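Long-range contact in L-threonine 3-dehydrogenase (Clostridioides difficile, PDB 7OL1), which probably oxidises L-threonine at its beta-hydroxyl, using NAD as cofactor, as a member of the extended short-chain dehydrogenase (epimerase/dehydratase) family: residues 33-46 against 236-248. Numbering follows the deposited sequence.
Sequences QIGSELTIKLRNEY and MPDALQSIVDLIE
Leu240 of helix 236-248 enters helix 33-46 as a knob into a hole, joining two helices on the same face of the central sheet of the Rossmann fold. Helix 33-46 is the first helix of that fold, following strand 25-28 and the glycine-rich turn, with Gly32 and Gly35 belonging to the family's GxxGxxG motif. The axes come within 10.3 Å and cross at -63°. The hole is made by Ile34, Glu37, Leu38 and Lys41: CD1 of Leu240 lies 3.7 Å from Glu37 CB, whereas CD2 lies 3.9 Å from Leu38 CB and also faces Ile34. Nearer the sheet, the end of Ile243 meets Leu38 tip to tip and crosses Ile34 CG2, with CD1 of Ile243 4.0 Å from that methyl. One turn beyond Leu240, Val244 CG2 touches both Leu42 CD2 and Lys41 CE. At the start of helix 236-248, Met236 sets CG beside the Glu37 carboxylate, and bends at chi2 and chi3 carry CE to 3.9 Å from Gln33 OE1.

Polar groups border this packing. Lys41 runs extended past Leu240, then bends at chi4 (88°), bringing NZ to Gln241 OE1 at 3.0 Å; the donor stands above the amide plane, off the lone pairs. The same ammonium forms a salt bridge with Glu45, meeting OE2 on its syn side. Toward the other end, Tyr46 OH lies 2.8 Å from Glu248 OE1 and rests against Val244 CG1, while Glu248 OE2 accepts a hydrogen bond from Met22 N. Leu38, Leu42 and Ile247 all reach Ile94 of strand 92-95. Aliphatic packing thus supplies most of the interface, and Lys41, gripped by an amide and a carboxylate, ties its outer margin; the neighbouring Glu45 would be expected to stabilise the lysine's positive charge.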
# COMPACT_ATOMS: atom_id res chain seq x y z
N GLN A 33 -3.38 -19.43 13.65
CA GLN A 33 -3.43 -19.26 15.13
C GLN A 33 -4.82 -18.75 15.56
O GLN A 33 -5.41 -19.34 16.51
CB GLN A 33 -2.32 -18.31 15.58
CG GLN A 33 -2.14 -18.24 17.09
CD GLN A 33 -1.52 -16.95 17.59
OE1 GLN A 33 -1.24 -16.81 18.77
NE2 GLN A 33 -1.29 -16.00 16.69
N ILE A 34 -5.29 -17.69 14.91
CA ILE A 34 -6.59 -17.00 15.16
C ILE A 34 -7.74 -17.91 14.69
O ILE A 34 -8.69 -18.12 15.48
CB ILE A 34 -6.64 -15.65 14.41
CG1 ILE A 34 -5.41 -14.78 14.69
CG2 ILE A 34 -7.97 -14.93 14.64
CD1 ILE A 34 -5.47 -13.39 14.09
N GLY A 35 -7.72 -18.36 13.44
CA GLY A 35 -8.77 -19.27 12.92
C GLY A 35 -9.00 -20.49 13.82
O GLY A 35 -10.18 -20.82 14.13
N SER A 36 -7.94 -21.19 14.23
CA SER A 36 -8.05 -22.38 15.10
C SER A 36 -9.06 -22.10 16.21
O SER A 36 -9.97 -22.92 16.40
CB SER A 36 -6.73 -22.80 15.65
OG SER A 36 -5.95 -23.34 14.61
N GLU A 37 -8.96 -20.95 16.88
CA GLU A 37 -9.78 -20.68 18.09
C GLU A 37 -11.04 -19.92 17.70
O GLU A 37 -12.05 -20.07 18.44
CB GLU A 37 -8.95 -19.94 19.14
CG GLU A 37 -7.54 -20.46 19.24
CD GLU A 37 -6.87 -20.10 20.55
OE1 GLU A 37 -7.64 -19.97 21.56
OE2 GLU A 37 -5.61 -19.97 20.54
N LEU A 38 -11.01 -19.13 16.62
CA LEU A 38 -12.21 -18.35 16.20
C LEU A 38 -13.32 -19.31 15.73
O LEU A 38 -14.49 -19.09 16.15
CB LEU A 38 -11.86 -17.34 15.10
CG LEU A 38 -13.04 -16.47 14.68
CD1 LEU A 38 -13.40 -15.47 15.78
CD2 LEU A 38 -12.79 -15.75 13.36
N THR A 39 -13.00 -20.33 14.91
CA THR A 39 -14.04 -21.15 14.22
C THR A 39 -14.83 -21.88 15.32
O THR A 39 -16.09 -21.88 15.27
CB THR A 39 -13.49 -22.06 13.11
OG1 THR A 39 -13.15 -23.35 13.63
CG2 THR A 39 -12.27 -21.52 12.40
N ILE A 40 -14.13 -22.39 16.34
CA ILE A 40 -14.76 -23.01 17.54
C ILE A 40 -15.68 -22.02 18.24
O ILE A 40 -16.81 -22.40 18.58
CB ILE A 40 -13.67 -23.49 18.49
CG1 ILE A 40 -12.94 -24.71 17.95
CG2 ILE A 40 -14.29 -23.73 19.86
CD1 ILE A 40 -11.56 -24.90 18.55
N LYS A 41 -15.21 -20.80 18.50
CA LYS A 41 -16.02 -19.78 19.22
C LYS A 41 -17.31 -19.51 18.43
O LYS A 41 -18.42 -19.56 19.03
CB LYS A 41 -15.19 -18.52 19.46
CG LYS A 41 -16.02 -17.35 19.97
CD LYS A 41 -15.26 -16.08 20.30
CE LYS A 41 -16.19 -14.89 20.35
NZ LYS A 41 -16.80 -14.69 21.68
N LEU A 42 -17.19 -19.24 17.13
CA LEU A 42 -18.34 -18.79 16.30
C LEU A 42 -19.32 -19.96 16.09
O LEU A 42 -20.54 -19.70 15.99
CB LEU A 42 -17.82 -18.24 14.97
CG LEU A 42 -16.88 -17.04 15.09
CD1 LEU A 42 -16.36 -16.63 13.72
CD2 LEU A 42 -17.58 -15.87 15.74
N ARG A 43 -18.80 -21.20 16.03
CA ARG A 43 -19.61 -22.45 16.00
C ARG A 43 -20.53 -22.49 17.22
O ARG A 43 -21.75 -22.61 17.01
CB ARG A 43 -18.71 -23.70 15.98
CG ARG A 43 -18.30 -24.12 14.58
CD ARG A 43 -17.18 -25.15 14.47
NE ARG A 43 -17.07 -25.49 13.06
CZ ARG A 43 -16.17 -26.30 12.52
NH1 ARG A 43 -15.26 -26.90 13.28
NH2 ARG A 43 -16.19 -26.51 11.22
N ASN A 44 -19.95 -22.36 18.42
CA ASN A 44 -20.67 -22.35 19.72
C ASN A 44 -21.73 -21.25 19.72
O ASN A 44 -22.82 -21.52 20.25
CB ASN A 44 -19.76 -22.14 20.92
CG ASN A 44 -18.82 -23.31 21.16
OD1 ASN A 44 -19.00 -24.40 20.61
ND2 ASN A 44 -17.80 -23.10 21.97
N GLU A 45 -21.44 -20.09 19.13
CA GLU A 45 -22.25 -18.85 19.29
C GLU A 45 -23.25 -18.67 18.15
O GLU A 45 -24.19 -17.86 18.33
CB GLU A 45 -21.33 -17.63 19.35
CG GLU A 45 -20.53 -17.56 20.63
CD GLU A 45 -19.73 -16.29 20.87
OE1 GLU A 45 -20.10 -15.19 20.36
OE2 GLU A 45 -18.74 -16.43 21.59
N TYR A 46 -23.03 -19.30 17.00
CA TYR A 46 -23.82 -19.01 15.77
C TYR A 46 -24.31 -20.30 15.10
O TYR A 46 -25.11 -20.17 14.15
CB TYR A 46 -22.98 -18.17 14.79
CG TYR A 46 -22.75 -16.74 15.18
CD1 TYR A 46 -21.77 -16.39 16.10
CD2 TYR A 46 -23.48 -15.72 14.59
CE1 TYR A 46 -21.57 -15.07 16.47
CE2 TYR A 46 -23.28 -14.39 14.94
CZ TYR A 46 -22.31 -14.07 15.88
OH TYR A 46 -22.11 -12.76 16.20
N MET A 236 -5.72 -14.22 23.58
CA MET A 236 -6.53 -14.64 22.41
C MET A 236 -8.02 -14.35 22.63
O MET A 236 -8.65 -13.80 21.73
CB MET A 236 -6.30 -16.10 22.06
CG MET A 236 -7.07 -16.50 20.82
SD MET A 236 -6.68 -15.51 19.35
CE MET A 236 -5.01 -16.07 19.02
N PRO A 237 -8.63 -14.66 23.80
CA PRO A 237 -10.06 -14.42 23.98
C PRO A 237 -10.46 -12.96 23.76
O PRO A 237 -11.51 -12.75 23.15
CB PRO A 237 -10.41 -14.84 25.42
CG PRO A 237 -9.07 -15.19 26.05
CD PRO A 237 -8.05 -15.36 24.94
N ASP A 238 -9.64 -12.00 24.23
CA ASP A 238 -9.84 -10.54 23.98
C ASP A 238 -9.92 -10.27 22.46
O ASP A 238 -10.93 -9.67 22.00
CB ASP A 238 -8.73 -9.71 24.63
CG ASP A 238 -8.79 -9.60 26.15
OD1 ASP A 238 -9.95 -9.58 26.66
OD2 ASP A 238 -7.65 -9.51 26.81
N ALA A 239 -8.91 -10.74 21.71
CA ALA A 239 -8.77 -10.56 20.25
C ALA A 239 -9.99 -11.16 19.52
O ALA A 239 -10.57 -10.47 18.61
CB ALA A 239 -7.48 -11.18 19.77
N LEU A 240 -10.37 -12.39 19.89
CA LEU A 240 -11.49 -13.06 19.20
C LEU A 240 -12.73 -12.19 19.41
O LEU A 240 -13.40 -11.89 18.39
CB LEU A 240 -11.67 -14.50 19.69
CG LEU A 240 -10.47 -15.44 19.47
CD1 LEU A 240 -10.77 -16.84 19.98
CD2 LEU A 240 -10.09 -15.51 18.01
N GLN A 241 -12.95 -11.67 20.62
CA GLN A 241 -14.15 -10.80 20.86
C GLN A 241 -14.10 -9.51 20.02
O GLN A 241 -15.20 -9.17 19.48
CB GLN A 241 -14.36 -10.42 22.32
CG GLN A 241 -15.82 -10.05 22.56
CD GLN A 241 -16.68 -11.29 22.62
OE1 GLN A 241 -16.38 -12.21 23.38
NE2 GLN A 241 -17.74 -11.32 21.84
N SER A 242 -12.93 -8.85 19.91
CA SER A 242 -12.66 -7.69 18.99
C SER A 242 -13.35 -7.88 17.64
O SER A 242 -14.14 -6.98 17.23
CB SER A 242 -11.19 -7.49 18.74
OG SER A 242 -10.45 -7.80 19.90
N ILE A 243 -13.03 -9.03 17.00
CA ILE A 243 -13.50 -9.45 15.66
C ILE A 243 -15.03 -9.42 15.64
O ILE A 243 -15.61 -8.82 14.71
CB ILE A 243 -12.99 -10.85 15.28
CG1 ILE A 243 -11.46 -10.89 15.15
CG2 ILE A 243 -13.66 -11.30 14.00
CD1 ILE A 243 -10.86 -12.26 14.99
N VAL A 244 -15.66 -10.02 16.64
CA VAL A 244 -17.16 -10.07 16.67
C VAL A 244 -17.72 -8.67 16.96
O VAL A 244 -18.61 -8.19 16.17
CB VAL A 244 -17.64 -11.10 17.70
CG1 VAL A 244 -19.15 -11.26 17.63
CG2 VAL A 244 -16.94 -12.44 17.49
N ASP A 245 -17.25 -8.04 18.05
CA ASP A 245 -17.73 -6.70 18.49
C ASP A 245 -17.69 -5.78 17.26
O ASP A 245 -18.76 -5.21 16.92
CB ASP A 245 -16.98 -6.16 19.71
CG ASP A 245 -17.19 -6.95 21.01
OD1 ASP A 245 -18.25 -7.63 21.15
OD2 ASP A 245 -16.29 -6.90 21.88
N LEU A 246 -16.56 -5.77 16.54
CA LEU A 246 -16.37 -4.87 15.36
C LEU A 246 -17.22 -5.34 14.17
O LEU A 246 -17.84 -4.46 13.53
CB LEU A 246 -14.89 -4.72 14.96
CG LEU A 246 -14.67 -3.96 13.64
CD1 LEU A 246 -15.37 -2.61 13.66
CD2 LEU A 246 -13.20 -3.79 13.30
N ILE A 247 -17.27 -6.64 13.85
CA ILE A 247 -18.04 -7.08 12.63
C ILE A 247 -19.49 -6.56 12.74
O ILE A 247 -20.04 -6.08 11.68
CB ILE A 247 -17.96 -8.60 12.36
CG1 ILE A 247 -16.68 -8.97 11.61
CG2 ILE A 247 -19.18 -9.05 11.57
CD1 ILE A 247 -16.18 -10.38 11.81
N GLU A 248 -20.04 -6.63 13.96
CA GLU A 248 -21.48 -6.45 14.29
C GLU A 248 -21.78 -5.03 14.78
O GLU A 248 -22.96 -4.73 14.95
CB GLU A 248 -21.90 -7.47 15.36
CG GLU A 248 -21.69 -8.90 14.88
CD GLU A 248 -22.60 -9.93 15.52
OE1 GLU A 248 -22.54 -10.08 16.76
OE2 GLU A 248 -23.35 -10.60 14.76